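Local coordinates for protein putative O-Methyltransferase (Corynebacterium glutamicum, PDB 3DR5) that probably acts as an S-adenosyl-L-methionine-dependent O-methyltransferase, although its physiological substrate is not known, at residues 80-85 / 129-134; 47-52 / 72-77. All coordinates share one frame; numbering follows the deposited sequence.

Contact 1: residues 80-85 / 129-134; sequences DNTTLT and SYQLVF
In the central sheet of the Rossmann-like methyltransferase fold, T82, just ahead of strand 83-87, and T85 within it meet Q131 and Y130, at the beginning of strand 130-135, across the intervening strand 59-63. The spacing reflects that middle strand: T85 CA and V133 CA are 9.3 Å apart, and it is A60 of strand 59-63 that shares backbone hydrogen bonds with T83 and T85. Side chains therefore have to bridge the gap. T82 crosses Q131 at about a right angle, its methyl CG2 lying 3.9 Å from the amide atom modelled as Q131 NE2; which end of that amide is nitrogen is doubtful. With chi1 at 64°, T82 sets CG2 anti to its carbonyl carbon, while OG1 turns to A79 O for a hydrogen bond. Further along, T85 OG1 approaches the Y130 ring obliquely, 4.4 Å from Y130 CE1. Both the T85 hydroxyl and Y130 OH make weak hydrogen bonds to R112 NH1, and R110 NE binds T82 O. The two strands thus meet through loose van der Waals contacts alone, while the hydroxyls of T82, T85 and Y130 find partners in adjoining parts of the chain, with R112 serving both sides.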
ATOM      1  N   ASP A  80     -11.054 -14.369  -7.346  1.00 37.28           N
ATOM      2  CA  ASP A  80     -11.199 -15.828  -7.402  1.00 38.96           C
ATOM      3  C   ASP A  80     -10.666 -16.542  -8.631  1.00 39.23           C
ATOM      4  O   ASP A  80     -10.241 -17.700  -8.538  1.00 40.09           O
ATOM      5  CB  ASP A  80     -12.661 -16.229  -7.184  1.00 39.60           C
ATOM      6  CG  ASP A  80     -13.177 -15.819  -5.817  1.00 42.87           C
ATOM      7  OD1 ASP A  80     -12.336 -15.515  -4.945  1.00 44.38           O
ATOM      8  OD2 ASP A  80     -14.416 -15.820  -5.613  1.00 45.18           O
ATOM      9  N   ASN A  81     -10.670 -15.854  -9.767  1.00 39.54           N
ATOM     10  CA  ASN A  81     -10.197 -16.450 -11.008  1.00 39.87           C
ATOM     11  C   ASN A  81      -8.704 -16.261 -11.268  1.00 39.74           C
ATOM     12  O   ASN A  81      -8.275 -16.074 -12.411  1.00 39.36           O
ATOM     13  CB  ASN A  81     -11.015 -15.922 -12.189  1.00 41.88           C
ATOM     14  CG  ASN A  81     -10.853 -14.437 -12.397  1.00 43.68           C
ATOM     15  OD1 ASN A  81     -10.601 -13.694 -11.453  1.00 47.17           O
ATOM     16  ND2 ASN A  81     -11.021 -13.990 -13.640  1.00 46.32           N
ATOM     17  N   THR A  82      -7.920 -16.303 -10.195  1.00 38.30           N
ATOM     18  CA  THR A  82      -6.467 -16.177 -10.285  1.00 36.46           C
ATOM     19  C   THR A  82      -5.889 -17.217  -9.329  1.00 37.02           C
ATOM     20  O   THR A  82      -6.619 -17.813  -8.533  1.00 35.72           O
ATOM     21  CB  THR A  82      -5.964 -14.786  -9.832  1.00 36.23           C
ATOM     22  OG1 THR A  82      -6.259 -14.602  -8.440  1.00 36.98           O
ATOM     23  CG2 THR A  82      -6.625 -13.677 -10.645  1.00 32.89           C
ATOM     24  N   THR A  83      -4.586 -17.451  -9.410  1.00 35.99           N
ATOM     25  CA  THR A  83      -3.950 -18.419  -8.519  1.00 36.94           C
ATOM     26  C   THR A  83      -2.798 -17.782  -7.742  1.00 35.17           C
ATOM     27  O   THR A  83      -2.307 -16.699  -8.089  1.00 34.96           O
ATOM     28  CB  THR A  83      -3.347 -19.635  -9.286  1.00 36.92           C
ATOM     29  OG1 THR A  83      -2.283 -19.184 -10.138  1.00 39.44           O
ATOM     30  CG2 THR A  83      -4.405 -20.343 -10.130  1.00 37.40           C
ATOM     31  N   LEU A  84      -2.387 -18.447  -6.669  1.00 33.33           N
ATOM     32  CA  LEU A  84      -1.239 -17.990  -5.902  1.00 32.12           C
ATOM     33  C   LEU A  84      -0.164 -19.027  -6.206  1.00 31.40           C
ATOM     34  O   LEU A  84      -0.375 -20.234  -6.046  1.00 32.33           O
ATOM     35  CB  LEU A  84      -1.512 -17.971  -4.387  1.00 32.68           C
ATOM     36  CG  LEU A  84      -0.264 -17.805  -3.499  1.00 29.79           C
ATOM     37  CD1 LEU A  84       0.349 -16.413  -3.675  1.00 30.01           C
ATOM     38  CD2 LEU A  84      -0.665 -18.026  -2.048  1.00 28.22           C
ATOM     39  N   THR A  85       0.985 -18.561  -6.673  1.00 32.14           N
ATOM     40  CA  THR A  85       2.099 -19.445  -6.984  1.00 30.98           C
ATOM     41  C   THR A  85       3.155 -19.237  -5.903  1.00 31.89           C
ATOM     42  O   THR A  85       3.700 -18.142  -5.755  1.00 32.68           O
ATOM     43  CB  THR A  85       2.689 -19.127  -8.372  1.00 30.16           C
ATOM     44  OG1 THR A  85       1.708 -19.415  -9.377  1.00 30.62           O
ATOM     45  CG2 THR A  85       3.943 -19.943  -8.630  1.00 30.92           C
ATOM     46  N   SER A 129       2.455 -11.719 -16.952  1.00 35.37           N
ATOM     47  CA  SER A 129       1.279 -12.472 -16.539  1.00 34.54           C
ATOM     48  C   SER A 129       0.891 -12.332 -15.075  1.00 31.43           C
ATOM     49  O   SER A 129      -0.152 -12.834 -14.660  1.00 32.63           O
ATOM     50  CB  SER A 129       1.489 -13.951 -16.836  1.00 35.03           C
ATOM     51  OG  SER A 129       1.112 -14.297 -18.150  1.00 37.23           O
ATOM     52  N   TYR A 130       1.707 -11.641 -14.293  1.00 29.68           N
ATOM     53  CA  TYR A 130       1.438 -11.521 -12.875  1.00 28.67           C
ATOM     54  C   TYR A 130       1.181 -10.101 -12.402  1.00 28.72           C
ATOM     55  O   TYR A 130       1.851  -9.161 -12.821  1.00 29.68           O
ATOM     56  CB  TYR A 130       2.600 -12.161 -12.109  1.00 28.26           C
ATOM     57  CG  TYR A 130       2.751 -13.643 -12.406  1.00 29.26           C
ATOM     58  CD1 TYR A 130       1.995 -14.591 -11.713  1.00 29.35           C
ATOM     59  CD2 TYR A 130       3.568 -14.088 -13.449  1.00 28.46           C
ATOM     60  CE1 TYR A 130       2.053 -15.947 -12.038  1.00 26.56           C
ATOM     61  CE2 TYR A 130       3.636 -15.439 -13.787  1.00 29.12           C
ATOM     62  CZ  TYR A 130       2.865 -16.364 -13.078  1.00 29.08           C
ATOM     63  OH  TYR A 130       2.927 -17.702 -13.404  1.00 27.26           O
ATOM     64  N   GLN A 131       0.205  -9.969 -11.509  1.00 28.03           N
ATOM     65  CA  GLN A 131      -0.191  -8.680 -10.956  1.00 27.77           C
ATOM     66  C   GLN A 131       0.491  -8.356  -9.625  1.00 27.85           C
ATOM     67  O   GLN A 131       0.488  -7.205  -9.179  1.00 29.71           O
ATOM     68  CB  GLN A 131      -1.702  -8.661 -10.739  1.00 26.77           C
ATOM     69  CG  GLN A 131      -2.131  -9.523  -9.540  1.00 26.44           C
ATOM     70  CD  GLN A 131      -3.615  -9.851  -9.519  1.00 24.98           C
ATOM     71  OE1 GLN A 131      -4.396  -9.210  -8.817  1.00 24.78           O
ATOM     72  NE2 GLN A 131      -4.010 -10.844 -10.302  1.00 20.94           N
ATOM     73  N   LEU A 132       1.074  -9.365  -8.987  1.00 27.47           N
ATOM     74  CA  LEU A 132       1.707  -9.150  -7.690  1.00 26.57           C
ATOM     75  C   LEU A 132       2.756 -10.210  -7.385  1.00 27.51           C
ATOM     76  O   LEU A 132       2.518 -11.409  -7.547  1.00 29.60           O
ATOM     77  CB  LEU A 132       0.636  -9.149  -6.583  1.00 25.75           C
ATOM     78  CG  LEU A 132       1.071  -9.095  -5.107  1.00 29.37           C
ATOM     79  CD1 LEU A 132       1.667  -7.726  -4.795  1.00 27.98           C
ATOM     80  CD2 LEU A 132      -0.123  -9.373  -4.190  1.00 27.03           C
ATOM     81  N   VAL A 133       3.926  -9.761  -6.948  1.00 26.58           N
ATOM     82  CA  VAL A 133       4.994 -10.668  -6.590  1.00 25.15           C
ATOM     83  C   VAL A 133       5.586 -10.229  -5.251  1.00 26.35           C
ATOM     84  O   VAL A 133       6.020  -9.087  -5.084  1.00 26.47           O
ATOM     85  CB  VAL A 133       6.104 -10.701  -7.677  1.00 25.87           C
ATOM     86  CG1 VAL A 133       7.234 -11.646  -7.254  1.00 25.01           C
ATOM     87  CG2 VAL A 133       5.506 -11.152  -9.009  1.00 20.36           C
ATOM     88  N   PHE A 134       5.571 -11.139  -4.288  1.00 25.32           N
ATOM     89  CA  PHE A 134       6.131 -10.885  -2.973  1.00 26.86           C
ATOM     90  C   PHE A 134       7.408 -11.708  -2.871  1.00 27.34           C
ATOM     91  O   PHE A 134       7.421 -12.916  -3.157  1.00 28.20           O
ATOM     92  CB  PHE A 134       5.178 -11.322  -1.851  1.00 26.10           C
ATOM     93  CG  PHE A 134       5.806 -11.269  -0.487  1.00 25.49           C
ATOM     94  CD1 PHE A 134       5.833 -10.083   0.240  1.00 24.26           C
ATOM     95  CD2 PHE A 134       6.405 -12.406   0.056  1.00 29.08           C
ATOM     96  CE1 PHE A 134       6.467 -10.026   1.490  1.00 28.36           C
ATOM     97  CE2 PHE A 134       7.043 -12.362   1.299  1.00 32.22           C
ATOM     98  CZ  PHE A 134       7.068 -11.170   2.023  1.00 32.15           C
TER

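Contact 2: residues 47-52 / 72-77; sequences TLAATT and LYILNG
The carbonyl oxygen of L48 accepts the backbone N of T52, and perhaps its hydroxyl as well, at the C-terminal end of helix 39-51, just where A49 and A50 lie against I74 and G77 of helix 67-77. T52 N donates to L48 O over 2.8 Å, and T52 OG1 stands 2.6 Å from the same L48 O, although its proton has another possible acceptor. This arrangement comes as the chain leaves the helix, since T52 has already turned to extended backbone angles. The segments 47-51 and 72-77 approach to 7.3 Å between axes and cross at -31°, a close packing made possible by small residues at the interface. A49 CB presses on the backbone of the facing helix, 3.3 Å from I74 O, and meets the branch methyl I74 CG2 at 4.0 Å. That methyl is carried anti to its own backbone N by the chi1 of -70°, which leaves it beside the carbonyl that A49 touches. The main chains themselves come together at A50 and G77, whose CA atoms are 4.1 Å apart; there A50 CA makes a CH···O contact of 3.5 Å to G77 O, with 145° at the hydrogen. Both helices cover the same face of the sheet, where L48, A49 and I74 rest on L132 of strand 130-135. Beyond them, L72 and L75 pack on F101 of helix 91-103, whereas T51 bonds through its hydroxyl to T51 of the second subunit and A50 packs on H197 of that subunit.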
ATOM      1  N   THR A  47      -4.267  -5.626   0.643  1.00 28.69           N
ATOM      2  CA  THR A  47      -4.671  -4.420  -0.073  1.00 27.73           C
ATOM      3  C   THR A  47      -4.174  -4.428  -1.512  1.00 27.47           C
ATOM      4  O   THR A  47      -4.929  -4.120  -2.436  1.00 27.23           O
ATOM      5  CB  THR A  47      -4.127  -3.149   0.615  1.00 28.09           C
ATOM      6  OG1 THR A  47      -4.645  -3.063   1.948  1.00 27.40           O
ATOM      7  CG2 THR A  47      -4.531  -1.896  -0.168  1.00 23.26           C
ATOM      8  N   LEU A  48      -2.906  -4.781  -1.706  1.00 26.00           N
ATOM      9  CA  LEU A  48      -2.343  -4.816  -3.051  1.00 24.82           C
ATOM     10  C   LEU A  48      -2.928  -5.962  -3.866  1.00 24.93           C
ATOM     11  O   LEU A  48      -3.141  -5.826  -5.074  1.00 24.34           O
ATOM     12  CB  LEU A  48      -0.815  -4.935  -2.994  1.00 26.01           C
ATOM     13  CG  LEU A  48      -0.110  -3.723  -2.358  1.00 30.70           C
ATOM     14  CD1 LEU A  48       1.401  -3.967  -2.298  1.00 30.77           C
ATOM     15  CD2 LEU A  48      -0.421  -2.458  -3.170  1.00 26.08           C
ATOM     16  N   ALA A  49      -3.186  -7.094  -3.212  1.00 25.73           N
ATOM     17  CA  ALA A  49      -3.761  -8.235  -3.908  1.00 26.68           C
ATOM     18  C   ALA A  49      -5.178  -7.867  -4.337  1.00 26.17           C
ATOM     19  O   ALA A  49      -5.656  -8.315  -5.378  1.00 25.74           O
ATOM     20  CB  ALA A  49      -3.785  -9.473  -2.991  1.00 24.82           C
ATOM     21  N   ALA A  50      -5.846  -7.052  -3.522  1.00 27.11           N
ATOM     22  CA  ALA A  50      -7.213  -6.613  -3.799  1.00 27.80           C
ATOM     23  C   ALA A  50      -7.277  -5.478  -4.821  1.00 29.60           C
ATOM     24  O   ALA A  50      -8.196  -5.427  -5.634  1.00 32.07           O
ATOM     25  CB  ALA A  50      -7.892  -6.176  -2.507  1.00 29.92           C
ATOM     26  N   THR A  51      -6.307  -4.571  -4.786  1.00 29.29           N
ATOM     27  CA  THR A  51      -6.304  -3.451  -5.713  1.00 30.18           C
ATOM     28  C   THR A  51      -5.719  -3.793  -7.091  1.00 32.02           C
ATOM     29  O   THR A  51      -6.224  -3.289  -8.099  1.00 31.22           O
ATOM     30  CB  THR A  51      -5.570  -2.215  -5.103  1.00 29.68           C
ATOM     31  OG1 THR A  51      -4.170  -2.495  -4.927  1.00 29.87           O
ATOM     32  CG2 THR A  51      -6.187  -1.873  -3.739  1.00 27.26           C
ATOM     33  N   THR A  52      -4.681  -4.635  -7.145  1.00 31.53           N
ATOM     34  CA  THR A  52      -4.094  -4.995  -8.434  1.00 31.58           C
ATOM     35  C   THR A  52      -5.126  -5.699  -9.312  1.00 33.91           C
ATOM     36  O   THR A  52      -6.080  -6.309  -8.820  1.00 34.00           O
ATOM     37  CB  THR A  52      -2.809  -5.855  -8.279  1.00 30.61           C
ATOM     38  OG1 THR A  52      -3.066  -6.986  -7.439  1.00 27.87           O
ATOM     39  CG2 THR A  52      -1.693  -5.001  -7.689  1.00 28.08           C
ATOM     40  N   LEU A  72      -1.885 -16.492   2.675  1.00 29.51           N
ATOM     41  CA  LEU A  72      -3.213 -16.322   3.242  1.00 30.07           C
ATOM     42  C   LEU A  72      -3.646 -14.858   3.152  1.00 28.95           C
ATOM     43  O   LEU A  72      -4.820 -14.562   2.914  1.00 29.63           O
ATOM     44  CB  LEU A  72      -3.242 -16.808   4.702  1.00 28.25           C
ATOM     45  CG  LEU A  72      -3.249 -18.340   4.874  1.00 28.77           C
ATOM     46  CD1 LEU A  72      -3.107 -18.697   6.354  1.00 31.04           C
ATOM     47  CD2 LEU A  72      -4.553 -18.925   4.322  1.00 27.33           C
ATOM     48  N   TYR A  73      -2.705 -13.941   3.351  1.00 29.65           N
ATOM     49  CA  TYR A  73      -3.014 -12.511   3.273  1.00 29.58           C
ATOM     50  C   TYR A  73      -3.329 -12.130   1.834  1.00 28.26           C
ATOM     51  O   TYR A  73      -4.235 -11.358   1.570  1.00 29.39           O
ATOM     52  CB  TYR A  73      -1.827 -11.689   3.757  1.00 29.72           C
ATOM     53  CG  TYR A  73      -1.687 -11.653   5.249  1.00 29.82           C
ATOM     54  CD1 TYR A  73      -2.621 -10.974   6.037  1.00 29.49           C
ATOM     55  CD2 TYR A  73      -0.599 -12.260   5.875  1.00 29.76           C
ATOM     56  CE1 TYR A  73      -2.469 -10.895   7.414  1.00 30.20           C
ATOM     57  CE2 TYR A  73      -0.435 -12.188   7.255  1.00 28.61           C
ATOM     58  CZ  TYR A  73      -1.366 -11.504   8.014  1.00 29.90           C
ATOM     59  OH  TYR A  73      -1.179 -11.397   9.367  1.00 35.40           O
ATOM     60  N   ILE A  74      -2.564 -12.692   0.909  1.00 27.05           N
ATOM     61  CA  ILE A  74      -2.744 -12.434  -0.508  1.00 26.50           C
ATOM     62  C   ILE A  74      -4.056 -13.035  -1.013  1.00 26.41           C
ATOM     63  O   ILE A  74      -4.808 -12.372  -1.725  1.00 28.29           O
ATOM     64  CB  ILE A  74      -1.532 -12.991  -1.316  1.00 25.58           C
ATOM     65  CG1 ILE A  74      -0.292 -12.140  -1.025  1.00 23.49           C
ATOM     66  CG2 ILE A  74      -1.841 -13.008  -2.809  1.00 22.85           C
ATOM     67  CD1 ILE A  74       0.950 -12.556  -1.806  1.00 28.06           C
ATOM     68  N   LEU A  75      -4.335 -14.284  -0.636  1.00 29.11           N
ATOM     69  CA  LEU A  75      -5.563 -14.959  -1.058  1.00 31.04           C
ATOM     70  C   LEU A  75      -6.822 -14.233  -0.589  1.00 31.90           C
ATOM     71  O   LEU A  75      -7.859 -14.293  -1.245  1.00 32.45           O
ATOM     72  CB  LEU A  75      -5.557 -16.421  -0.576  1.00 29.40           C
ATOM     73  CG  LEU A  75      -4.589 -17.312  -1.370  1.00 32.38           C
ATOM     74  CD1 LEU A  75      -4.394 -18.657  -0.662  1.00 30.38           C
ATOM     75  CD2 LEU A  75      -5.135 -17.510  -2.786  1.00 29.98           C
ATOM     76  N   ASN A  76      -6.726 -13.540   0.540  1.00 33.41           N
ATOM     77  CA  ASN A  76      -7.861 -12.778   1.061  1.00 35.17           C
ATOM     78  C   ASN A  76      -8.336 -11.728   0.054  1.00 35.09           C
ATOM     79  O   ASN A  76      -9.539 -11.521  -0.106  1.00 36.99           O
ATOM     80  CB  ASN A  76      -7.475 -12.073   2.360  1.00 34.72           C
ATOM     81  CG  ASN A  76      -7.679 -12.941   3.586  1.00 39.54           C
ATOM     82  OD1 ASN A  76      -7.067 -12.717   4.639  1.00 43.81           O
ATOM     83  ND2 ASN A  76      -8.554 -13.928   3.463  1.00 43.80           N
ATOM     84  N   GLY A  77      -7.397 -11.067  -0.627  1.00 32.65           N
ATOM     85  CA  GLY A  77      -7.772 -10.023  -1.576  1.00 31.47           C
ATOM     86  C   GLY A  77      -7.873 -10.376  -3.046  1.00 32.40           C
ATOM     87  O   GLY A  77      -8.675  -9.807  -3.782  1.00 32.95           O
TER

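How the contacts relate
Both contacts are buried and about 9 Å apart between centres, but they occupy successive layers: contact 1 lies in the sheet and at the end of its strands, contact 2 in the helices covering it. Helix 67-77 of contact 2 leads through a short loop into strand 83-87 of contact 1, forming the crossover from strand 59-63. The layers interlock where L132 CD2 packs 3.8 Å from A49 CA and L84 CB lies 4.0 Å from L75 CD2. T52 OG1 also lies close to the Q131 amide, a probable hydrogen bond whose direction the uncertain amide orientation leaves open. Contact 1 is sparse, joining side chains over an intervening strand; contact 2 is tighter, with small residues bringing two backbones together beside the dimer interface.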